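Local atomic coordinates of acid phosphatase (Bacillus anthracis, PDB entry 2I33), a protein that probably hydrolyses phosphate monoesters at acidic pH, as a magnesium-dependent class C acid phosphatase of the HAD superfamily. Residues 159-162 / 163-166; 180-183 / 184-187. All blocks are in the same frame, centred on the assembly; numbering follows the deposited sequence.

Contact 1 (159-162 / 163-166) comes first along the chain, where the loop after strand 151-154 turns into helix 162-171; that helix leads into strand 172-179, and contact 2 (180-183 / 184-187) is the turn that follows this strand. Their centres are about 10 Å apart. Both belong to the Rossmann-like HAD core, whose parallel sheet has strand 172-179 beside 59-64. The two contacts touch directly: Lys-161 forms a salt bridge with Asp-184, and Arg-165 probably hydrogen-bonds the backbone carbonyl of Ser-183. Contact 2 supplies Asp-180 to the magnesium site, and contact 1 brings the nearest side-chain atom of Lys-161 to about 5 Å from the metal; together they contribute to what is probably the active centre.

Contact 1 (159-162 / 163-166); sequences KGKE and KRRE
The guanidinium of Arg-165 carries Glu-162 N over one face, 3.5 Å above its plane, with the carbonyl carbon of Lys-161 over the centre of that face. At its edge sits the Glu-162 carboxylate: OE1 lies in the guanidinium plane and accepts from both NE (2.9 Å) and NH2 (3.0 Å), a side-on salt bridge to a single oxygen. The two flat groups are turned 51° apart, and NH2 uses the anti lone pair while NE comes from above the carboxylate plane. The bend of Arg-165 at chi3 (-72°) folds its end back to this place. Over one face of Arg-164, toward the rim, lie Lys-161 CB and CG, with CG 3.6 Å from NH2. That NH2 makes a bent bond (132°) to Gly-160 O, 2.8 Å long and from above the carbonyl plane; Glu-158 holds NE and Asn-125 also takes NH2. Lys-161, probably the HAD motif III lysine, is the N-cap of helix 162-171, and its O receives Arg-165 N at 3.1 Å in the first turn. At Gly-160 the backbone turns through a positive phi, which glycine adopts with little strain. The long lysine chain, extended beyond CG, carries NZ away from the helix to salt bridges with Asp-65 and Asp-184. A water accepts from both Lys-161 N and Arg-165 NH2.

Contact 2 (180-183 / 184-187); sequences DNLS and DFTG. With MG (magnesium ion), chain C.
Asp-184 reaches back to the start of its own turn, where its OD2 accepts from Asn-181 N at 3.1 Å and, more weakly, from Asp-180 N. This acidic turn after strand 172-179 is consistent with HAD motif IV. Asp-180 OD1 binds the magnesium ion at 2.1 Å, beside Asp-65 OD2, the backbone O of Asp-67 and three waters, while its OD2 accepts from Asn-216. Asp-184 does not bind the metal itself; it acts from the second shell. Its CG lies anti to the carbonyl carbon (chi1 -60°), which swings the carboxylate over the Asn-181 backbone, and Asn-181 N meets OD2 from 53° above the carboxylate plane. OD2 also accepts a hydrogen bond from a magnesium-bound water, 2.8 Å from its oxygen, so a short acid can tie the backbone of a metal ligand to the metal's water shell. Another water donates to OD1 (2.6 Å) and to Ser-183 OG. The Asp-184 backbone closes the turn, N donating to Asn-181 O at 2.8 Å.

Just past the 3-10 segment 182-184, Phe-185 N donates to Leu-182 O (2.9 Å). Its ring CD2 approaches Leu-182 CD2 at 4.3 Å, an apolar pair suited to a buried place, and the ring stacks with that of Phe-211. Leu-182 N bonds Glu-32 OE2 of the second subunit. Within the turn, Asn-181 OD1 accepts from Ser-183 N at 3.0 Å, making an Asx turn.

Contact 1 (159-162 / 163-166)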
ATOM      1  N   LYS A 159      16.574 -10.984  17.614  1.00 33.26           N
ATOM      2  CA  LYS A 159      15.546 -11.428  16.684  1.00 32.65           C
ATOM      3  C   LYS A 159      14.333 -10.502  16.792  1.00 31.21           C
ATOM      4  O   LYS A 159      13.700 -10.402  17.832  1.00 31.62           O
ATOM      5  N   GLY A 160      13.998  -9.811  15.709  1.00 30.95           N
ATOM      6  CA  GLY A 160      12.782  -9.032  15.686  1.00 30.31           C
ATOM      7  C   GLY A 160      12.861  -7.841  16.609  1.00 29.57           C
ATOM      8  O   GLY A 160      13.947  -7.416  16.998  1.00 29.75           O
ATOM      9  N   LYS A 161      11.690  -7.329  16.974  1.00 28.46           N
ATOM     10  CA  LYS A 161      11.566  -6.089  17.733  1.00 28.21           C
ATOM     11  C   LYS A 161      10.813  -6.236  19.048  1.00 28.71           C
ATOM     12  O   LYS A 161      10.675  -5.256  19.780  1.00 28.36           O
ATOM     13  CB  LYS A 161      10.822  -5.059  16.884  1.00 27.87           C
ATOM     14  CG  LYS A 161      11.641  -4.538  15.744  1.00 27.29           C
ATOM     15  CD  LYS A 161      10.770  -3.751  14.797  1.00 27.56           C
ATOM     16  CE  LYS A 161      11.614  -3.036  13.737  1.00 28.79           C
ATOM     17  NZ  LYS A 161      10.812  -2.109  12.923  1.00 28.78           N
ATOM     18  N   GLU A 162      10.300  -7.426  19.332  1.00 28.98           N
ATOM     19  CA  GLU A 162       9.429  -7.571  20.496  1.00 29.42           C
ATOM     20  C   GLU A 162      10.128  -7.093  21.761  1.00 29.17           C
ATOM     21  O   GLU A 162       9.479  -6.526  22.656  1.00 28.33           O
ATOM     22  CB  GLU A 162       8.918  -9.007  20.650  1.00 30.47           C
ATOM     23  CG  GLU A 162       7.872  -9.200  21.772  1.00 32.22           C
ATOM     24  CD  GLU A 162       6.612  -8.330  21.646  1.00 34.68           C
ATOM     25  OE1 GLU A 162       6.184  -7.943  20.524  1.00 32.98           O
ATOM     26  OE2 GLU A 162       6.021  -8.046  22.716  1.00 37.74           O
ATOM     27  N   LYS A 163      11.437  -7.328  21.870  1.00 28.42           N
ATOM     28  CA  LYS A 163      12.181  -6.921  23.064  1.00 28.19           C
ATOM     29  C   LYS A 163      12.123  -5.408  23.305  1.00 27.73           C
ATOM     30  O   LYS A 163      11.935  -4.955  24.444  1.00 27.94           O
ATOM     31  CB  LYS A 163      13.633  -7.393  22.962  1.00 28.47           C
ATOM     32  CG  LYS A 163      14.526  -6.965  24.090  1.00 29.98           C
ATOM     33  CD  LYS A 163      15.868  -7.657  23.983  1.00 30.73           C
ATOM     34  CE  LYS A 163      16.710  -7.409  25.206  1.00 31.48           C
ATOM     35  NZ  LYS A 163      18.087  -7.922  25.004  1.00 30.50           N
ATOM     36  N   ARG A 164      12.293  -4.634  22.237  1.00 27.26           N
ATOM     37  CA  ARG A 164      12.232  -3.180  22.345  1.00 26.74           C
ATOM     38  C   ARG A 164      10.806  -2.685  22.614  1.00 27.28           C
ATOM     39  O   ARG A 164      10.613  -1.752  23.393  1.00 28.45           O
ATOM     40  CB  ARG A 164      12.849  -2.530  21.099  1.00 27.00           C
ATOM     41  CG  ARG A 164      14.353  -2.641  21.105  1.00 26.08           C
ATOM     42  CD  ARG A 164      14.905  -2.407  19.738  1.00 26.16           C
ATOM     43  NE  ARG A 164      14.867  -3.633  18.932  1.00 25.60           N
ATOM     44  CZ  ARG A 164      15.006  -3.655  17.606  1.00 25.95           C
ATOM     45  NH1 ARG A 164      15.121  -2.535  16.945  1.00 27.02           N
ATOM     46  NH2 ARG A 164      14.977  -4.807  16.960  1.00 25.26           N
ATOM     47  N   ARG A 165       9.819  -3.312  21.977  1.00 28.25           N
ATOM     48  CA  ARG A 165       8.404  -2.974  22.212  1.00 28.03           C
ATOM     49  C   ARG A 165       8.070  -3.211  23.664  1.00 28.26           C
ATOM     50  O   ARG A 165       7.448  -2.372  24.327  1.00 29.58           O
ATOM     51  CB  ARG A 165       7.467  -3.836  21.374  1.00 27.89           C
ATOM     52  CG  ARG A 165       7.412  -3.452  19.939  1.00 28.79           C
ATOM     53  CD  ARG A 165       6.284  -4.154  19.188  1.00 30.62           C
ATOM     54  NE  ARG A 165       6.549  -5.574  18.963  1.00 29.71           N
ATOM     55  CZ  ARG A 165       6.974  -6.104  17.815  1.00 29.27           C
ATOM     56  NH1 ARG A 165       7.255  -5.352  16.764  1.00 27.74           N
ATOM     57  NH2 ARG A 165       7.153  -7.415  17.726  1.00 30.78           N
ATOM     58  N   GLU A 166       8.499  -4.361  24.175  1.00 27.90           N
ATOM     59  CA  GLU A 166       8.179  -4.710  25.544  1.00 28.10           C
ATOM     60  C   GLU A 166       8.830  -3.700  26.492  1.00 28.14           C
ATOM     61  O   GLU A 166       8.204  -3.304  27.472  1.00 29.50           O
ATOM     62  CB  GLU A 166       8.608  -6.145  25.845  1.00 28.41           C
ATOM     63  CG  GLU A 166       8.054  -6.698  27.159  1.00 29.89           C
ATOM     64  CD  GLU A 166       8.799  -6.191  28.373  1.00 34.37           C
ATOM     65  OE1 GLU A 166       9.973  -5.782  28.216  1.00 36.07           O
ATOM     66  OE2 GLU A 166       8.225  -6.227  29.492  0.50 32.54           O
TER
HETATM   67  O   HOH W   1      13.495  -8.392  19.879  1.00 32.37           O
HETATM   68  O   HOH W   2       9.168  -8.133  15.520  1.00 26.95           O

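Contact 2 (180-183 / 184-187)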
ATOM      1  N   ASP A 180       5.810  -0.813   7.923  1.00 26.80           N
ATOM      2  CA  ASP A 180       5.590  -1.327   6.574  1.00 27.05           C
ATOM      3  C   ASP A 180       5.743  -2.831   6.503  1.00 27.58           C
ATOM      4  O   ASP A 180       5.582  -3.438   5.444  1.00 28.27           O
ATOM      5  CB  ASP A 180       6.592  -0.731   5.594  1.00 27.52           C
ATOM      6  CG  ASP A 180       8.024  -1.132   5.928  1.00 28.66           C
ATOM      7  OD1 ASP A 180       8.517  -0.670   6.985  1.00 30.68           O
ATOM      8  OD2 ASP A 180       8.621  -1.892   5.121  1.00 31.56           O
ATOM      9  N   ASN A 181       6.080  -3.424   7.625  1.00 26.99           N
ATOM     10  CA  ASN A 181       6.364  -4.824   7.700  1.00 27.68           C
ATOM     11  C   ASN A 181       5.577  -5.336   8.899  1.00 26.59           C
ATOM     12  O   ASN A 181       5.546  -4.693   9.942  1.00 27.52           O
ATOM     13  CB  ASN A 181       7.858  -4.973   7.943  1.00 28.18           C
ATOM     14  CG  ASN A 181       8.324  -6.416   7.960  1.00 30.59           C
ATOM     15  OD1 ASN A 181       7.586  -7.352   8.356  1.00 32.25           O
ATOM     16  ND2 ASN A 181       9.579  -6.604   7.567  1.00 33.36           N
ATOM     17  N   LEU A 182       4.898  -6.456   8.737  1.00 27.18           N
ATOM     18  CA  LEU A 182       4.039  -6.977   9.813  1.00 26.76           C
ATOM     19  C   LEU A 182       4.811  -7.136  11.101  1.00 25.94           C
ATOM     20  O   LEU A 182       4.248  -6.965  12.166  1.00 25.93           O
ATOM     21  CB  LEU A 182       3.402  -8.307   9.435  1.00 26.92           C
ATOM     22  CG  LEU A 182       2.365  -8.235   8.328  1.00 26.87           C
ATOM     23  CD1 LEU A 182       1.895  -9.629   7.974  1.00 29.88           C
ATOM     24  CD2 LEU A 182       1.254  -7.304   8.691  1.00 28.62           C
ATOM     25  N   SER A 183       6.104  -7.436  11.002  1.00 26.06           N
ATOM     26  CA  SER A 183       6.924  -7.611  12.213  1.00 26.37           C
ATOM     27  C   SER A 183       7.203  -6.273  12.943  1.00 26.66           C
ATOM     28  O   SER A 183       7.807  -6.258  14.021  1.00 26.42           O
ATOM     29  CB  SER A 183       8.209  -8.403  11.943  1.00 27.58           C
ATOM     30  OG  SER A 183       8.883  -7.903  10.835  1.00 30.28           O
ATOM     31  N   ASP A 184       6.730  -5.171  12.381  1.00 26.33           N
ATOM     32  CA  ASP A 184       6.714  -3.884  13.094  1.00 26.58           C
ATOM     33  C   ASP A 184       5.565  -3.790  14.099  1.00 26.81           C
ATOM     34  O   ASP A 184       5.481  -2.827  14.865  1.00 26.91           O
ATOM     35  CB  ASP A 184       6.602  -2.745  12.100  1.00 26.49           C
ATOM     36  CG  ASP A 184       7.751  -2.710  11.111  1.00 26.70           C
ATOM     37  OD1 ASP A 184       8.850  -3.229  11.422  1.00 29.45           O
ATOM     38  OD2 ASP A 184       7.535  -2.154  10.009  1.00 28.62           O
ATOM     39  N   PHE A 185       4.673  -4.768  14.033  1.00 26.72           N
ATOM     40  CA  PHE A 185       3.580  -4.943  14.981  1.00 27.38           C
ATOM     41  C   PHE A 185       3.779  -6.223  15.742  1.00 28.36           C
ATOM     42  O   PHE A 185       4.513  -7.112  15.328  1.00 29.14           O
ATOM     43  CB  PHE A 185       2.264  -5.049  14.245  1.00 26.82           C
ATOM     44  CG  PHE A 185       2.128  -4.055  13.149  1.00 26.16           C
ATOM     45  CD1 PHE A 185       2.274  -2.707  13.421  1.00 27.75           C
ATOM     46  CD2 PHE A 185       1.915  -4.442  11.857  1.00 27.57           C
ATOM     47  CE1 PHE A 185       2.142  -1.754  12.436  1.00 28.73           C
ATOM     48  CE2 PHE A 185       1.818  -3.489  10.862  1.00 28.77           C
ATOM     49  CZ  PHE A 185       1.956  -2.146  11.152  1.00 28.37           C
ATOM     50  N   THR A 186       3.027  -6.367  16.817  1.00 29.95           N
ATOM     51  CA  THR A 186       3.117  -7.564  17.624  1.00 31.14           C
ATOM     52  C   THR A 186       2.407  -8.738  16.938  1.00 29.89           C
ATOM     53  O   THR A 186       1.307  -8.580  16.402  1.00 29.91           O
ATOM     54  CB  THR A 186       2.480  -7.278  18.979  1.00 31.58           C
ATOM     55  OG1 THR A 186       1.171  -6.734  18.771  1.00 34.85           O
ATOM     56  CG2 THR A 186       3.302  -6.249  19.714  1.00 32.57           C
ATOM     57  N   GLY A 187       3.024  -9.906  16.975  1.00 30.66           N
ATOM     58  CA  GLY A 187       2.349 -11.142  16.583  1.00 29.46           C
ATOM     59  C   GLY A 187       2.584 -11.694  15.188  1.00 29.90           C
ATOM     60  O   GLY A 187       1.829 -12.572  14.740  1.00 30.08           O
TER
HETATM   61 MG    MG C 602      10.573  -0.882   7.583  1.00 13.35          MG
HETATM   62  O   HOH W   3      11.041  -1.849   6.091  1.00 25.98           O
HETATM   63  O   HOH W   4      10.188  -5.513  11.434  1.00 21.38           O
HETATM   64  O   HOH W   5       9.983  -2.560   8.739  1.00 19.75           O
HETATM   65  O   HOH W   6      12.594  -1.191   8.391  1.00 29.73           O